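Local coordinates for protein putative tRNA (Adenine(37)-N6)-methyltransferase (Pseudomonas aeruginosa, PDB 7BTU) that probably methylates the threonylcarbamoyl-modified adenosine at position 37 of tRNA, using S-adenosylmethionine as methyl donor, at residues R208-H219 against L227-G235. Sequence-based numbering, arbitrary orientation.
Sequences RYGVRLWDLDVH and LIRVLDVAG
Val218 and Val233 lie side by side on one face of an antiparallel beta hairpin, a non-hydrogen-bonded pair whose CA atoms are 4.5 Å apart. Strands 216-222 and 227-234 form this hairpin, the middle of a four-stranded mixed sheet in the C-terminal part of the chain; between segments 216-219 and 227-234 the N-to-C directions are 177° apart, almost exactly antiparallel. Val233 directs CG1 anti to its own backbone N (chi1 -178°), which sets that methyl 3.7 Å from Leu216 CD1 and also near Val218 CG2, while Val218 CG1 reaches Val230 CG1. Helix 184-193 packs on this apolar face through Ile188, which touches both Val218 and Val233.

Backbone bonds flank the Val218-Val233 pair. Asp217 and Ala234 exchange two, the one from Ala234 N to Asp217 O being almost straight. At the next hydrogen-bonded pair the ladder is distorted: His219 N donates to Asp232 O, but His219 O takes its shorter bond from Leu231 N (2.7 Å) and a weak one from Asp232 N (3.4 Å). Leu231 and Asp232 thus share one partner across the strands, a classic beta bulge, consistent with the helix-like psi of Leu231. Ser166 OG lies within hydrogen-bonding range of the carbonyls of both Val230 and Leu231.

On the opposite face the side chain of Asp232, a bulge residue, joins His219 and Arg208 in a polar cluster. The Arg208 guanidinium lies over one face of the His219 ring, its CZ 3.4 Å above the ring plane and near its centre, and makes a long salt bridge from NH2 to Asp232 OD2. Ring and carboxylate are turned 63° apart, yet the carboxylate oxygen lies near the ring plane: His219 ND1 donates to the syn side of Asp232 OD1 over 2.8 Å.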
loop_
_atom_site.group_PDB
_atom_site.type_symbol
_atom_site.label_atom_id
_atom_site.label_comp_id
_atom_site.label_asym_id
_atom_site.label_seq_id
_atom_site.Cartn_x
_atom_site.Cartn_y
_atom_site.Cartn_z
ATOM N N ARG B 208 -2.621 28.985 -24.157
ATOM C CA ARG B 208 -1.879 29.099 -22.896
ATOM C C ARG B 208 -2.561 28.251 -21.807
ATOM O O ARG B 208 -3.762 28.393 -21.544
ATOM C CB ARG B 208 -1.825 30.554 -22.471
ATOM C CG ARG B 208 -1.080 30.838 -21.217
ATOM C CD ARG B 208 -1.907 31.830 -20.409
ATOM N NE ARG B 208 -1.112 32.843 -19.743
ATOM C CZ ARG B 208 -1.590 33.644 -18.801
ATOM N NH1 ARG B 208 -2.861 33.539 -18.429
ATOM N NH2 ARG B 208 -0.794 34.539 -18.228
ATOM N N TYR B 209 -1.776 27.433 -21.147
ATOM C CA TYR B 209 -2.259 26.527 -20.114
ATOM C C TYR B 209 -1.666 27.000 -18.803
ATOM O O TYR B 209 -0.672 27.718 -18.797
ATOM C CB TYR B 209 -1.793 25.091 -20.404
ATOM C CG TYR B 209 -2.428 24.506 -21.622
ATOM C CD1 TYR B 209 -3.673 23.891 -21.560
ATOM C CD2 TYR B 209 -1.811 24.601 -22.854
ATOM C CE1 TYR B 209 -4.287 23.367 -22.707
ATOM C CE2 TYR B 209 -2.418 24.080 -23.987
ATOM C CZ TYR B 209 -3.635 23.477 -23.917
ATOM O OH TYR B 209 -4.183 22.990 -25.070
ATOM N N GLY B 210 -2.273 26.601 -17.673
ATOM C CA GLY B 210 -1.725 27.000 -16.390
ATOM C C GLY B 210 -1.889 25.894 -15.369
ATOM O O GLY B 210 -2.798 25.065 -15.445
ATOM N N VAL B 211 -1.032 25.964 -14.354
ATOM C CA VAL B 211 -1.106 25.043 -13.241
ATOM C C VAL B 211 -0.584 25.802 -12.020
ATOM O O VAL B 211 0.278 26.695 -12.120
ATOM C CB VAL B 211 -0.255 23.764 -13.489
ATOM C CG1 VAL B 211 1.191 24.110 -13.632
ATOM C CG2 VAL B 211 -0.444 22.815 -12.311
ATOM N N ARG B 212 -1.123 25.451 -10.876
ATOM C CA ARG B 212 -0.708 26.045 -9.612
ATOM C C ARG B 212 0.321 25.140 -8.965
ATOM O O ARG B 212 0.087 23.931 -8.872
ATOM C CB ARG B 212 -1.945 26.199 -8.725
ATOM C CG ARG B 212 -2.856 27.312 -9.154
ATOM C CD ARG B 212 -3.814 27.641 -8.072
ATOM N NE ARG B 212 -4.827 26.623 -7.954
ATOM C CZ ARG B 212 -5.428 26.272 -6.822
ATOM N NH1 ARG B 212 -5.108 26.860 -5.669
ATOM N NH2 ARG B 212 -6.363 25.325 -6.863
ATOM N N LEU B 213 1.395 25.730 -8.429
ATOM C CA LEU B 213 2.372 24.986 -7.618
ATOM C C LEU B 213 2.811 25.878 -6.461
ATOM O O LEU B 213 3.115 27.044 -6.694
ATOM C CB LEU B 213 3.595 24.614 -8.476
ATOM C CG LEU B 213 3.348 23.626 -9.640
ATOM C CD1 LEU B 213 4.532 23.688 -10.594
ATOM C CD2 LEU B 213 3.142 22.183 -9.080
ATOM N N TRP B 214 2.806 25.356 -5.212
ATOM C CA TRP B 214 3.015 26.198 -4.039
ATOM C C TRP B 214 2.044 27.378 -4.150
ATOM O O TRP B 214 0.849 27.150 -4.366
ATOM C CB TRP B 214 4.490 26.572 -3.922
ATOM C CG TRP B 214 5.397 25.350 -3.584
ATOM C CD1 TRP B 214 6.377 24.845 -4.350
ATOM C CD2 TRP B 214 5.378 24.570 -2.371
ATOM N NE1 TRP B 214 6.978 23.764 -3.706
ATOM C CE2 TRP B 214 6.371 23.581 -2.493
ATOM C CE3 TRP B 214 4.582 24.584 -1.218
ATOM C CZ2 TRP B 214 6.625 22.620 -1.485
ATOM C CZ3 TRP B 214 4.830 23.610 -0.199
ATOM C CH2 TRP B 214 5.838 22.643 -0.348
ATOM N N ASP B 215 2.500 28.632 -4.035
ATOM C CA ASP B 215 1.624 29.795 -4.163
ATOM C C ASP B 215 1.792 30.460 -5.529
ATOM O O ASP B 215 1.571 31.671 -5.669
ATOM C CB ASP B 215 1.852 30.801 -3.020
ATOM C CG ASP B 215 3.312 31.303 -2.947
ATOM O OD1 ASP B 215 4.116 30.949 -3.841
ATOM O OD2 ASP B 215 3.662 32.032 -1.998
ATOM N N LEU B 216 2.205 29.686 -6.527
ATOM C CA LEU B 216 2.532 30.217 -7.855
ATOM C C LEU B 216 1.487 29.808 -8.895
ATOM O O LEU B 216 0.867 28.749 -8.781
ATOM C CB LEU B 216 3.895 29.708 -8.334
ATOM C CG LEU B 216 5.052 29.648 -7.322
ATOM C CD1 LEU B 216 6.255 29.028 -8.009
ATOM C CD2 LEU B 216 5.369 31.061 -6.933
ATOM N N ASP B 217 1.365 30.627 -9.962
ATOM C CA ASP B 217 0.674 30.252 -11.199
ATOM C C ASP B 217 1.745 30.137 -12.283
ATOM O O ASP B 217 2.543 31.050 -12.463
ATOM C CB ASP B 217 -0.373 31.294 -11.604
ATOM C CG ASP B 217 -1.465 31.445 -10.548
ATOM O OD1 ASP B 217 -2.095 30.424 -10.185
ATOM O OD2 ASP B 217 -1.686 32.577 -10.089
ATOM N N VAL B 218 1.814 28.991 -12.934
ATOM C CA VAL B 218 2.839 28.691 -13.939
ATOM C C VAL B 218 2.087 28.567 -15.246
ATOM O O VAL B 218 1.081 27.840 -15.303
ATOM C CB VAL B 218 3.582 27.387 -13.594
ATOM C CG1 VAL B 218 4.621 26.996 -14.706
ATOM C CG2 VAL B 218 4.311 27.557 -12.218
ATOM N N HIS B 219 2.539 29.276 -16.282
ATOM C CA HIS B 219 1.861 29.213 -17.570
ATOM C C HIS B 219 2.809 28.636 -18.594
ATOM O O HIS B 219 4.023 28.897 -18.542
ATOM C CB HIS B 219 1.354 30.586 -18.031
ATOM C CG HIS B 219 0.355 31.158 -17.089
ATOM N ND1 HIS B 219 0.660 32.174 -16.209
ATOM C CD2 HIS B 219 -0.921 30.795 -16.821
ATOM C CE1 HIS B 219 -0.400 32.435 -15.462
ATOM N NE2 HIS B 219 -1.373 31.621 -15.828
ATOM N N LEU B 227 6.933 19.215 -27.275
ATOM C CA LEU B 227 7.745 20.183 -26.562
ATOM C C LEU B 227 6.824 21.121 -25.810
ATOM O O LEU B 227 5.834 21.612 -26.366
ATOM C CB LEU B 227 8.658 20.967 -27.535
ATOM C CG LEU B 227 9.527 22.108 -26.981
ATOM C CD1 LEU B 227 10.573 21.583 -26.001
ATOM C CD2 LEU B 227 10.261 22.897 -28.169
ATOM N N ILE B 228 7.152 21.330 -24.546
ATOM C CA ILE B 228 6.499 22.310 -23.703
ATOM C C ILE B 228 7.443 23.473 -23.485
ATOM O O ILE B 228 8.650 23.280 -23.273
ATOM C CB ILE B 228 6.086 21.658 -22.373
ATOM C CG1 ILE B 228 4.863 20.740 -22.622
ATOM C CG2 ILE B 228 5.812 22.735 -21.360
ATOM C CD1 ILE B 228 4.345 19.966 -21.358
ATOM N N ARG B 229 6.897 24.678 -23.494
ATOM C CA ARG B 229 7.669 25.877 -23.212
ATOM C C ARG B 229 7.049 26.600 -22.035
ATOM O O ARG B 229 5.849 26.869 -22.044
ATOM C CB ARG B 229 7.735 26.782 -24.476
ATOM C CG ARG B 229 8.143 28.237 -24.176
ATOM C CD ARG B 229 7.808 29.198 -25.438
ATOM N NE ARG B 229 8.260 30.587 -25.254
ATOM C CZ ARG B 229 9.547 30.883 -25.236
ATOM N NH1 ARG B 229 10.401 29.898 -25.398
ATOM N NH2 ARG B 229 9.999 32.134 -25.080
ATOM N N VAL B 230 7.849 26.860 -20.979
ATOM C CA VAL B 230 7.333 27.598 -19.827
ATOM C C VAL B 230 7.332 29.069 -20.187
ATOM O O VAL B 230 8.376 29.629 -20.574
ATOM C CB VAL B 230 8.198 27.368 -18.542
ATOM C CG1 VAL B 230 7.475 27.946 -17.311
ATOM C CG2 VAL B 230 8.508 25.880 -18.323
ATOM N N LEU B 231 6.184 29.725 -20.008
ATOM C CA LEU B 231 6.075 31.118 -20.419
ATOM C C LEU B 231 6.363 32.069 -19.255
ATOM O O LEU B 231 7.037 33.079 -19.427
ATOM C CB LEU B 231 4.661 31.374 -20.955
ATOM C CG LEU B 231 4.294 30.606 -22.218
ATOM C CD1 LEU B 231 2.764 30.611 -22.429
ATOM C CD2 LEU B 231 4.964 31.344 -23.396
ATOM N N ASP B 232 5.806 31.794 -18.079
ATOM C CA ASP B 232 5.951 32.732 -16.959
ATOM C C ASP B 232 5.622 31.989 -15.671
ATOM O O ASP B 232 5.008 30.918 -15.698
ATOM C CB ASP B 232 5.081 33.974 -17.104
ATOM C CG ASP B 232 3.605 33.677 -16.880
ATOM O OD1 ASP B 232 3.231 33.239 -15.797
ATOM O OD2 ASP B 232 2.809 33.869 -17.797
ATOM N N VAL B 233 6.058 32.563 -14.553
ATOM C CA VAL B 233 5.857 32.006 -13.202
ATOM C C VAL B 233 5.498 33.218 -12.365
ATOM O O VAL B 233 6.290 34.161 -12.278
ATOM C CB VAL B 233 7.110 31.331 -12.637
ATOM C CG1 VAL B 233 6.764 30.725 -11.215
ATOM C CG2 VAL B 233 7.543 30.198 -13.549
ATOM N N ALA B 234 4.278 33.268 -11.867
ATOM C CA ALA B 234 3.830 34.448 -11.127
ATOM C C ALA B 234 3.327 34.040 -9.753
ATOM O O ALA B 234 2.817 32.936 -9.590
ATOM C CB ALA B 234 2.714 35.158 -11.870
ATOM N N GLY B 235 3.459 34.922 -8.758
ATOM C CA GLY B 235 2.842 34.640 -7.464
ATOM C C GLY B 235 3.264 35.446 -6.245
ATOM O O GLY B 235 2.957 35.071 -5.086
HETATM O O HOH W 1 1.928 34.175 -20.046
#